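Local atomic coordinates of TRAP dicarboxylate transporter-DctP subunit (Marinobacter aquaeolei, PDB entry 4PFI), a protein that probably binds a small organic acid in the periplasm and delivers it to a TRAP membrane transporter. Residues D209-N214 with H231-V236; A224-G229 with E291-Q296; M160-N165 with L177-M182; P167-S172 with V302-D307. All blocks are in the same frame, centred on the assembly; numbering follows the deposited sequence.

Contact 1 of 4, residues D209-N214 with H231-V236; sequences DLQLGN and HEVQNV. With NA (sodium ion), chain B.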
# COMPACT_ATOMS: atom_id res chain seq x y z
N ASP A 209 -19.25 10.48 6.34
CA ASP A 209 -20.04 9.69 5.38
C ASP A 209 -20.34 8.27 5.94
O ASP A 209 -21.45 7.76 5.78
CB ASP A 209 -19.38 9.58 4.00
CG ASP A 209 -19.61 10.82 3.10
OD1 ASP A 209 -20.51 11.66 3.37
OD2 ASP A 209 -18.86 10.97 2.10
N LEU A 210 -19.38 7.63 6.60
CA LEU A 210 -19.67 6.32 7.22
C LEU A 210 -20.76 6.49 8.28
O LEU A 210 -21.66 5.65 8.41
CB LEU A 210 -18.43 5.68 7.89
CG LEU A 210 -17.36 5.08 6.98
CD1 LEU A 210 -16.17 4.58 7.80
CD2 LEU A 210 -17.95 3.93 6.11
N GLN A 211 -20.66 7.58 9.02
CA GLN A 211 -21.49 7.77 10.17
C GLN A 211 -22.92 8.01 9.74
O GLN A 211 -23.85 7.61 10.42
CB GLN A 211 -20.98 8.92 11.01
CG GLN A 211 -21.63 9.02 12.35
CD GLN A 211 -21.03 10.12 13.16
OE1 GLN A 211 -20.79 11.20 12.65
NE2 GLN A 211 -20.80 9.85 14.46
N LEU A 212 -23.09 8.61 8.57
CA LEU A 212 -24.37 9.02 8.07
C LEU A 212 -24.97 7.90 7.23
O LEU A 212 -26.13 7.95 6.84
CB LEU A 212 -24.22 10.30 7.23
CG LEU A 212 -23.95 11.56 8.06
CD1 LEU A 212 -23.46 12.67 7.15
CD2 LEU A 212 -25.20 12.03 8.82
N GLY A 213 -24.18 6.88 6.94
CA GLY A 213 -24.63 5.82 6.05
C GLY A 213 -24.56 6.20 4.58
O GLY A 213 -25.10 5.49 3.76
N ASN A 214 -23.91 7.31 4.23
CA ASN A 214 -23.68 7.60 2.80
C ASN A 214 -22.73 6.58 2.15
O ASN A 214 -22.75 6.36 0.95
CB ASN A 214 -23.12 9.01 2.60
CG ASN A 214 -24.07 10.08 3.10
OD1 ASN A 214 -25.29 9.97 2.96
ND2 ASN A 214 -23.52 11.11 3.69
N HIS A 231 -13.37 2.97 13.29
CA HIS A 231 -13.89 1.92 14.12
C HIS A 231 -15.00 2.46 15.03
O HIS A 231 -15.78 1.67 15.55
CB HIS A 231 -12.79 1.24 14.93
CG HIS A 231 -12.07 2.16 15.86
ND1 HIS A 231 -11.24 3.16 15.43
CD2 HIS A 231 -12.06 2.20 17.22
CE1 HIS A 231 -10.75 3.81 16.48
NE2 HIS A 231 -11.23 3.25 17.57
N GLU A 232 -15.07 3.77 15.22
CA GLU A 232 -16.13 4.40 16.04
C GLU A 232 -17.49 4.43 15.33
O GLU A 232 -18.51 4.57 15.96
CB GLU A 232 -15.76 5.85 16.41
CG GLU A 232 -14.48 5.98 17.23
CD GLU A 232 -14.05 7.42 17.56
OE1 GLU A 232 -14.69 8.43 17.14
OE2 GLU A 232 -13.01 7.55 18.23
N VAL A 233 -17.48 4.28 14.00
CA VAL A 233 -18.66 4.47 13.19
C VAL A 233 -18.88 3.22 12.32
O VAL A 233 -19.57 3.25 11.30
CB VAL A 233 -18.57 5.81 12.37
CG1 VAL A 233 -18.64 7.02 13.31
CG2 VAL A 233 -17.30 5.86 11.51
N GLN A 234 -18.28 2.11 12.76
CA GLN A 234 -18.46 0.83 12.10
C GLN A 234 -18.70 -0.25 13.19
O GLN A 234 -18.43 -0.03 14.37
CB GLN A 234 -17.24 0.48 11.22
CG GLN A 234 -16.90 1.44 10.07
CD GLN A 234 -17.76 1.22 8.82
OE1 GLN A 234 -17.28 0.73 7.78
NE2 GLN A 234 -19.03 1.60 8.91
N ASN A 235 -19.24 -1.39 12.80
CA ASN A 235 -19.59 -2.47 13.74
C ASN A 235 -18.82 -3.76 13.47
O ASN A 235 -18.64 -4.58 14.38
CB ASN A 235 -21.10 -2.76 13.67
CG ASN A 235 -21.94 -1.71 14.45
OD1 ASN A 235 -21.46 -1.01 15.34
ND2 ASN A 235 -23.21 -1.66 14.11
N VAL A 236 -18.33 -3.94 12.25
CA VAL A 236 -17.70 -5.19 11.93
C VAL A 236 -16.41 -4.98 11.14
O VAL A 236 -16.42 -4.37 10.08
CB VAL A 236 -18.65 -6.14 11.15
CG1 VAL A 236 -17.94 -7.45 10.87
CG2 VAL A 236 -19.96 -6.36 11.89
NA NA B . -19.67 -0.05 16.47
O HOH W 1 -21.58 2.86 7.25
O HOH W 2 -17.60 0.97 17.44
O HOH W 3 -20.77 2.17 15.77
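The C-terminal turn of helix 203-212 packs on the loop that carries a sodium site, and L210 and Q211 meet V233 and Q234 there. V233 lies in the middle of the contact, and its two methyls go to different neighbours. CG2 of V233 touches CB of L210 at 3.8 Å, and CG1 of V233 lies against CG of Q211 at 3.7 Å. The Q211 chain runs extended across V233 at about a right angle. L210 also crosses Q234 nearly at a right angle, with CD2 of L210 3.7 Å from OE1 of Q234. The Q234 chain bends at chi2 (-82°), which turns its amide back to the carbonyl of the residue before it. NE2 of Q234 then donates to O of V233 at 3.0 Å, with the acceptor near the amide plane. OE1 of Q234 accepts a hydrogen bond from T163, so both ends of this buried amide are used. A water bound to O of L210 makes a weak bond to NE2 of Q234. A leucine at Q234 would probably leave the T163 hydroxyl without this acceptor and the loop without its amide tie. The sodium ion is held by O of Q234 at 2.4 Å, OD1 of N235 at 2.3 Å, two waters and O of G298. On the helix side, G213 has positive phi and closes a Schellman motif. N235 and V236 both face A164 in a classic beta bulge. There the loop after helix 222-228 enters strand 236-239, beside strand 149-164.

Contact 2 of 4, residues A224-G229 with E291-Q296; sequences AIEEMG and ETILEQ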
# COMPACT_ATOMS: atom_id res chain seq x y z
N ALA A 224 -4.43 2.50 9.81
CA ALA A 224 -5.06 3.66 9.18
C ALA A 224 -6.53 3.79 9.69
O ALA A 224 -7.03 4.90 9.93
CB ALA A 224 -5.01 3.54 7.68
N ILE A 225 -7.20 2.65 9.87
CA ILE A 225 -8.55 2.62 10.42
C ILE A 225 -8.59 3.23 11.84
O ILE A 225 -9.46 4.06 12.15
CB ILE A 225 -9.08 1.18 10.45
CG1 ILE A 225 -9.32 0.71 9.00
CG2 ILE A 225 -10.36 1.08 11.27
CD1 ILE A 225 -9.53 -0.80 8.87
N GLU A 226 -7.67 2.81 12.70
CA GLU A 226 -7.59 3.34 14.05
C GLU A 226 -7.29 4.84 14.02
O GLU A 226 -7.92 5.63 14.71
CB GLU A 226 -6.55 2.58 14.90
CG GLU A 226 -6.57 2.93 16.39
CD GLU A 226 -5.95 4.29 16.71
OE1 GLU A 226 -5.00 4.71 16.01
OE2 GLU A 226 -6.43 4.97 17.66
N GLU A 227 -6.29 5.23 13.23
CA GLU A 227 -5.87 6.63 13.14
C GLU A 227 -7.02 7.58 12.72
O GLU A 227 -7.15 8.68 13.27
CB GLU A 227 -4.72 6.78 12.15
CG GLU A 227 -4.09 8.15 12.17
CD GLU A 227 -3.54 8.51 13.56
OE1 GLU A 227 -2.89 7.65 14.21
OE2 GLU A 227 -3.77 9.66 14.00
N MSE A 228 -7.85 7.16 11.75
CA MSE A 228 -8.95 7.97 11.24
C MSE A 228 -10.19 7.79 12.08
O MSE A 228 -11.19 8.46 11.86
CB MSE A 228 -9.33 7.53 9.82
CG MSE A 228 -8.17 7.18 8.91
SE MSE A 228 -7.98 8.43 7.51
CE MSE A 228 -7.50 9.85 8.78
N GLY A 229 -10.17 6.82 12.97
CA GLY A 229 -11.30 6.61 13.85
C GLY A 229 -12.51 5.92 13.23
O GLY A 229 -13.59 6.00 13.77
N GLU A 291 -5.55 -3.86 18.98
CA GLU A 291 -5.91 -3.86 20.41
C GLU A 291 -6.53 -2.50 20.81
O GLU A 291 -7.51 -2.45 21.55
CB GLU A 291 -4.69 -4.17 21.29
N THR A 292 -5.95 -1.41 20.32
CA THR A 292 -6.51 -0.08 20.58
C THR A 292 -7.95 0.03 20.08
O THR A 292 -8.82 0.51 20.79
CB THR A 292 -5.62 1.00 19.94
OG1 THR A 292 -4.32 0.93 20.54
CG2 THR A 292 -6.23 2.39 20.13
N ILE A 293 -8.20 -0.42 18.85
CA ILE A 293 -9.55 -0.46 18.30
C ILE A 293 -10.53 -1.23 19.22
O ILE A 293 -11.63 -0.76 19.45
CB ILE A 293 -9.54 -1.10 16.89
CG1 ILE A 293 -9.14 -0.08 15.85
CG2 ILE A 293 -10.90 -1.62 16.51
CD1 ILE A 293 -8.71 -0.68 14.49
N LEU A 294 -10.14 -2.40 19.72
CA LEU A 294 -11.04 -3.21 20.51
C LEU A 294 -11.39 -2.55 21.83
O LEU A 294 -12.49 -2.75 22.33
CB LEU A 294 -10.47 -4.61 20.71
CG LEU A 294 -10.49 -5.42 19.40
CD1 LEU A 294 -9.84 -6.74 19.61
CD2 LEU A 294 -11.92 -5.61 18.87
N GLU A 295 -10.48 -1.76 22.39
CA GLU A 295 -10.77 -0.96 23.59
C GLU A 295 -11.95 0.01 23.40
O GLU A 295 -12.60 0.40 24.36
CB GLU A 295 -9.53 -0.16 24.02
CG GLU A 295 -8.36 -1.04 24.47
CD GLU A 295 -6.98 -0.33 24.43
OE1 GLU A 295 -6.93 0.92 24.32
OE2 GLU A 295 -5.94 -1.04 24.49
N GLN A 296 -12.21 0.44 22.17
CA GLN A 296 -13.30 1.36 21.92
C GLN A 296 -14.65 0.66 22.23
O GLN A 296 -15.59 1.29 22.71
CB GLN A 296 -13.27 1.85 20.47
CG GLN A 296 -14.55 2.50 19.95
CD GLN A 296 -14.76 3.93 20.44
OE1 GLN A 296 -13.83 4.57 20.93
NE2 GLN A 296 -15.98 4.45 20.30
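The side chains of E226 and I293 lie alongside each other and run in opposing senses where helix 222-228 meets the C-terminal part of helix 263-296. CB of E226 lies 3.8 Å from CG1 of I293. The local axes of 224-228 and 291-296 cross at 45° and come within 9.9 Å. E226 carries most of the contact from its side. Its CG stands opposite the backbone N (chi1 -171°), and the chain then bends at chi2. This lays the aliphatic part over I293 and brings the carboxylate beside T292. OE2 of E226 is 3.6 Å from the methyl CG2 of T292, and CG of E226 is 3.8 Å from the same methyl. The T292 hydroxyl is turned to its own helix, where it bonds to O of E288. I293 sends CD1 farther in, to 4.0 Å from CG2 of I225, and these two chains meet at a slant. I225 continues inward to T161 and T163 of strand 149-164. An alanine here in place of E226 would keep the CB contact to I293 but would probably open a gap beside the T292 methyl and leave R289 without a weak partner. The contact is van der Waals packing, mostly between carbons, with a carboxylate oxygen set against a methyl. The methylene groups of E226 serve as apolar surface, while its carboxylate, on a partly exposed residue, has only a long, weak ion pair with R289, outside the two segments.

Contact 3 of 4, residues M160-N165 with L177-M182; sequences MTWTAN and LRFRTM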
# COMPACT_ATOMS: atom_id res chain seq x y z
N MSE A 160 -4.84 -5.40 3.93
CA MSE A 160 -6.05 -4.55 3.83
C MSE A 160 -7.15 -5.21 4.70
O MSE A 160 -7.31 -6.42 4.69
CB MSE A 160 -6.53 -4.39 2.39
CG MSE A 160 -5.52 -3.68 1.49
SE MSE A 160 -5.29 -1.79 1.96
CE MSE A 160 -6.91 -1.05 1.11
N THR A 161 -7.90 -4.40 5.42
CA THR A 161 -8.95 -4.90 6.30
C THR A 161 -10.26 -4.21 5.93
O THR A 161 -10.26 -3.05 5.54
CB THR A 161 -8.58 -4.63 7.76
OG1 THR A 161 -7.47 -5.47 8.14
CG2 THR A 161 -9.77 -4.91 8.68
N TRP A 162 -11.38 -4.93 6.00
CA TRP A 162 -12.65 -4.36 5.57
C TRP A 162 -13.47 -3.95 6.81
O TRP A 162 -13.45 -4.65 7.82
CB TRP A 162 -13.46 -5.40 4.80
CG TRP A 162 -12.82 -5.94 3.57
CD1 TRP A 162 -11.76 -5.42 2.91
CD2 TRP A 162 -13.22 -7.10 2.84
NE1 TRP A 162 -11.47 -6.18 1.79
CE2 TRP A 162 -12.35 -7.22 1.73
CE3 TRP A 162 -14.22 -8.05 3.02
CZ2 TRP A 162 -12.46 -8.25 0.81
CZ3 TRP A 162 -14.32 -9.08 2.09
CH2 TRP A 162 -13.45 -9.16 1.01
N THR A 163 -14.18 -2.83 6.74
CA THR A 163 -15.17 -2.48 7.75
C THR A 163 -16.51 -2.21 7.08
O THR A 163 -16.59 -1.82 5.91
CB THR A 163 -14.79 -1.22 8.59
OG1 THR A 163 -14.78 -0.05 7.77
CG2 THR A 163 -13.44 -1.34 9.18
N ALA A 164 -17.56 -2.42 7.86
CA ALA A 164 -18.91 -2.14 7.48
C ALA A 164 -19.79 -2.25 8.73
O ALA A 164 -19.29 -2.46 9.85
CB ALA A 164 -19.37 -3.11 6.41
N ASN A 165 -21.10 -2.11 8.53
CA ASN A 165 -22.04 -2.33 9.60
C ASN A 165 -22.71 -3.69 9.54
O ASN A 165 -23.78 -3.89 10.11
CB ASN A 165 -23.03 -1.18 9.67
CG ASN A 165 -22.44 0.01 10.36
OD1 ASN A 165 -21.67 -0.14 11.32
ND2 ASN A 165 -22.75 1.20 9.88
N LEU A 177 -23.95 -2.26 -1.95
CA LEU A 177 -23.19 -1.48 -0.96
C LEU A 177 -22.34 -0.42 -1.60
O LEU A 177 -21.58 -0.72 -2.52
CB LEU A 177 -22.28 -2.41 -0.15
CG LEU A 177 -22.78 -2.72 1.26
CD1 LEU A 177 -24.25 -3.12 1.24
CD2 LEU A 177 -21.91 -3.80 1.90
N ARG A 178 -22.45 0.82 -1.13
CA ARG A 178 -21.47 1.84 -1.50
C ARG A 178 -20.22 1.58 -0.67
O ARG A 178 -20.26 1.66 0.56
CB ARG A 178 -21.99 3.25 -1.23
CG ARG A 178 -23.20 3.62 -2.04
CD ARG A 178 -22.76 4.34 -3.30
NE ARG A 178 -22.56 5.75 -3.03
CZ ARG A 178 -22.46 6.70 -3.96
NH1 ARG A 178 -22.55 6.39 -5.26
NH2 ARG A 178 -22.28 7.96 -3.58
N PHE A 179 -19.13 1.23 -1.33
CA PHE A 179 -17.94 0.77 -0.63
C PHE A 179 -16.74 1.60 -1.09
O PHE A 179 -16.52 1.74 -2.29
CB PHE A 179 -17.72 -0.75 -0.87
CG PHE A 179 -16.75 -1.38 0.11
CD1 PHE A 179 -17.18 -1.83 1.36
CD2 PHE A 179 -15.40 -1.49 -0.20
CE1 PHE A 179 -16.27 -2.40 2.27
CE2 PHE A 179 -14.48 -2.06 0.71
CZ PHE A 179 -14.91 -2.51 1.94
N ARG A 180 -15.98 2.15 -0.15
CA ARG A 180 -14.87 3.06 -0.48
C ARG A 180 -13.53 2.30 -0.68
O ARG A 180 -13.02 1.62 0.21
CB ARG A 180 -14.80 4.20 0.55
CG ARG A 180 -13.44 4.78 0.88
CD ARG A 180 -12.77 5.40 -0.24
NE ARG A 180 -11.89 6.49 0.16
CZ ARG A 180 -10.79 6.87 -0.51
NH1 ARG A 180 -10.09 7.91 -0.07
NH2 ARG A 180 -10.37 6.24 -1.60
N THR A 181 -13.01 2.39 -1.90
CA THR A 181 -11.89 1.58 -2.34
C THR A 181 -10.67 2.46 -2.53
O THR A 181 -10.79 3.68 -2.47
CB THR A 181 -12.19 0.94 -3.73
OG1 THR A 181 -12.33 1.97 -4.73
CG2 THR A 181 -13.45 0.09 -3.71
N MSE A 182 -9.50 1.86 -2.78
CA MSE A 182 -8.33 2.64 -3.20
C MSE A 182 -8.68 3.34 -4.52
O MSE A 182 -9.54 2.89 -5.28
CB MSE A 182 -7.09 1.74 -3.37
CG MSE A 182 -6.53 1.15 -2.04
SE MSE A 182 -6.16 2.54 -0.66
CE MSE A 182 -7.88 2.52 0.22
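M160 and M182, both selenomethionines, meet tip to tip beside two strands of one mixed sheet, 149-164 and 178-180; M182 lies just past the second. The two strands are not paired directly. Strand 217-220 hydrogen-bonds to both, so this contact is made by side chains that reach past it. M160 comes first. Its chain bends at chi2 and chi3, and so does that of M182, which brings CE of M160 to 3.8 Å from CE of M182. CG of M182 is almost as close to CE of M160, at 3.9 Å. W162 follows with an edge-to-face pair. The edge of F179 points to the face of the five-membered ring of W162, with centroids 5.9 Å apart and planes at 79°. F179 reaches there because its CG lies opposite the backbone N (chi1 -164°), which extends the ring toward strand 149-164. The pair is part of a larger aromatic cluster. F174 is edge-to-face with both rings, F191 stacks on F179, and F312 adds an edge-to-face contact to W162. T163 offers its backbone to F179, while its hydroxyl bonds to Q234 and Q218. Most of the contact is buried and apolar, with one backbone carbonyl set against a ring. F179 meets two more atoms of the strand: CZ of F179 lies 4.3 Å from CB of W162, at the ring edge, and CE1 of F179 lies 3.7 Å from O of T163.

Contact 4 of 4, residues P167-S172 with V302-D307; sequences PLRTPS and VRLTED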
# COMPACT_ATOMS: atom_id res chain seq x y z
N PRO A 167 -21.25 -8.17 8.68
CA PRO A 167 -20.10 -8.98 8.26
C PRO A 167 -20.06 -9.11 6.75
O PRO A 167 -21.09 -9.02 6.11
CB PRO A 167 -20.34 -10.35 8.92
CG PRO A 167 -21.48 -10.14 9.91
CD PRO A 167 -22.28 -8.98 9.35
N LEU A 168 -18.87 -9.29 6.18
CA LEU A 168 -18.71 -9.41 4.74
C LEU A 168 -18.14 -10.80 4.44
O LEU A 168 -16.96 -10.94 4.11
CB LEU A 168 -17.80 -8.31 4.22
CG LEU A 168 -18.34 -6.88 4.42
CD1 LEU A 168 -17.25 -5.84 4.29
CD2 LEU A 168 -19.47 -6.58 3.43
N ARG A 169 -18.99 -11.83 4.58
CA ARG A 169 -18.56 -13.21 4.48
C ARG A 169 -18.67 -13.80 3.07
O ARG A 169 -17.94 -14.72 2.74
CB ARG A 169 -19.37 -14.09 5.43
CG ARG A 169 -19.20 -13.73 6.88
CD ARG A 169 -20.27 -14.41 7.74
NE ARG A 169 -20.00 -14.20 9.16
CZ ARG A 169 -18.99 -14.78 9.81
NH1 ARG A 169 -18.17 -15.60 9.15
NH2 ARG A 169 -18.80 -14.52 11.10
N THR A 170 -19.60 -13.28 2.27
CA THR A 170 -19.76 -13.74 0.89
C THR A 170 -19.91 -12.53 -0.02
O THR A 170 -20.25 -11.45 0.44
CB THR A 170 -20.99 -14.65 0.72
OG1 THR A 170 -22.18 -13.86 0.87
CG2 THR A 170 -20.99 -15.74 1.76
N PRO A 171 -19.62 -12.70 -1.32
CA PRO A 171 -19.83 -11.63 -2.30
C PRO A 171 -21.24 -11.07 -2.20
O PRO A 171 -21.43 -9.86 -2.33
CB PRO A 171 -19.64 -12.34 -3.64
CG PRO A 171 -18.72 -13.46 -3.33
CD PRO A 171 -19.05 -13.91 -1.94
N SER A 172 -22.21 -11.94 -1.94
CA SER A 172 -23.58 -11.51 -1.78
C SER A 172 -23.73 -10.36 -0.74
O SER A 172 -24.60 -9.50 -0.89
CB SER A 172 -24.45 -12.69 -1.37
OG SER A 172 -25.75 -12.22 -1.06
N VAL A 302 -14.02 -10.43 12.42
CA VAL A 302 -14.40 -11.64 11.71
C VAL A 302 -13.24 -12.05 10.81
O VAL A 302 -12.85 -11.27 9.97
CB VAL A 302 -15.66 -11.38 10.83
CG1 VAL A 302 -15.95 -12.60 9.95
CG2 VAL A 302 -16.88 -11.03 11.71
N ARG A 303 -12.65 -13.22 11.02
CA ARG A 303 -11.65 -13.74 10.07
C ARG A 303 -12.33 -14.75 9.18
O ARG A 303 -12.88 -15.71 9.66
CB ARG A 303 -10.45 -14.40 10.76
CG ARG A 303 -10.04 -13.62 12.01
CD ARG A 303 -8.54 -13.43 12.17
NE ARG A 303 -8.26 -12.47 13.24
CZ ARG A 303 -7.28 -11.58 13.20
NH1 ARG A 303 -7.10 -10.73 14.22
NH2 ARG A 303 -6.46 -11.53 12.13
N LEU A 304 -12.32 -14.50 7.87
CA LEU A 304 -12.95 -15.42 6.93
C LEU A 304 -12.29 -16.80 6.96
O LEU A 304 -11.07 -16.91 7.12
CB LEU A 304 -12.91 -14.85 5.52
CG LEU A 304 -13.68 -13.54 5.30
CD1 LEU A 304 -13.72 -13.23 3.80
CD2 LEU A 304 -15.09 -13.55 5.91
N THR A 305 -13.10 -17.85 6.84
CA THR A 305 -12.60 -19.22 6.68
C THR A 305 -12.02 -19.39 5.29
O THR A 305 -12.28 -18.58 4.40
CB THR A 305 -13.72 -20.24 6.79
OG1 THR A 305 -14.66 -20.02 5.72
CG2 THR A 305 -14.42 -20.16 8.15
N GLU A 306 -11.26 -20.46 5.08
CA GLU A 306 -10.69 -20.75 3.76
C GLU A 306 -11.79 -20.92 2.70
O GLU A 306 -11.63 -20.45 1.58
CB GLU A 306 -9.78 -21.98 3.83
CG GLU A 306 -8.46 -21.69 4.53
CD GLU A 306 -7.70 -20.49 3.93
OE1 GLU A 306 -7.38 -20.52 2.71
OE2 GLU A 306 -7.44 -19.51 4.67
N ASP A 307 -12.90 -21.55 3.06
CA ASP A 307 -14.02 -21.68 2.13
C ASP A 307 -14.57 -20.31 1.71
O ASP A 307 -14.85 -20.08 0.54
CB ASP A 307 -15.15 -22.50 2.76
CG ASP A 307 -14.85 -23.99 2.76
OD1 ASP A 307 -13.73 -24.37 2.36
OD2 ASP A 307 -15.74 -24.77 3.18
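The backbones of R169 and L304 come nearest here, with CA atoms 6.5 Å apart, where an irregular loop passes the end of strand 300-303. R169 and V302 carry one half of the contact. The arginine chain is extended from CG to NE and crosses V302 at about a right angle. Its guanidinium lies with one face against CG1 of V302, which sits 3.4 Å above the plane and toward the rim. NH2 of R169 is the closest atom, at 3.6 Å from CG1 of V302, and CZ of R169 follows at 3.7 Å from the same methyl. CG1 of V302 stands opposite its backbone N (chi1 172°), and this presents the methyl to the flat group. The charge has a long, weak ion pair with E308, made by NH1 of R169. L304 carries the other half. Its CD2 packs 3.7 Å from O of L168, whose own side chain turns to F174 and L177, and 3.8 Å from CA of R169. A branched side chain thus rests on the loop backbone. T305 follows L304 as the N-cap of helix 306-316, whose F312 touches both L304 and P171, while V302 and L304 bond through their backbones to strand 236-239. The loop after strand 149-164 therefore packs across the turn between strand 300-303 and helix 306-316.

Contact 3 is the most interior, with aromatic rings and selenomethionine tips beside strands. Contact 4 is also largely buried, but there a charged guanidinium lies on a valine. The two adjoin through L168, which touches W162, L177 and F179. Contacts 1 and 2 are only partly buried and lie where helices end. H231 joins them by packing on I293 and Q296. Contact 1 alone includes a metal ion and ordered water. It meets contact 3 through Q234 and T163, and contact 4 through V236, which touches P167 and V302. Contacts 2 and 4 do not touch, though helix 263-296 leads into strand 300-303.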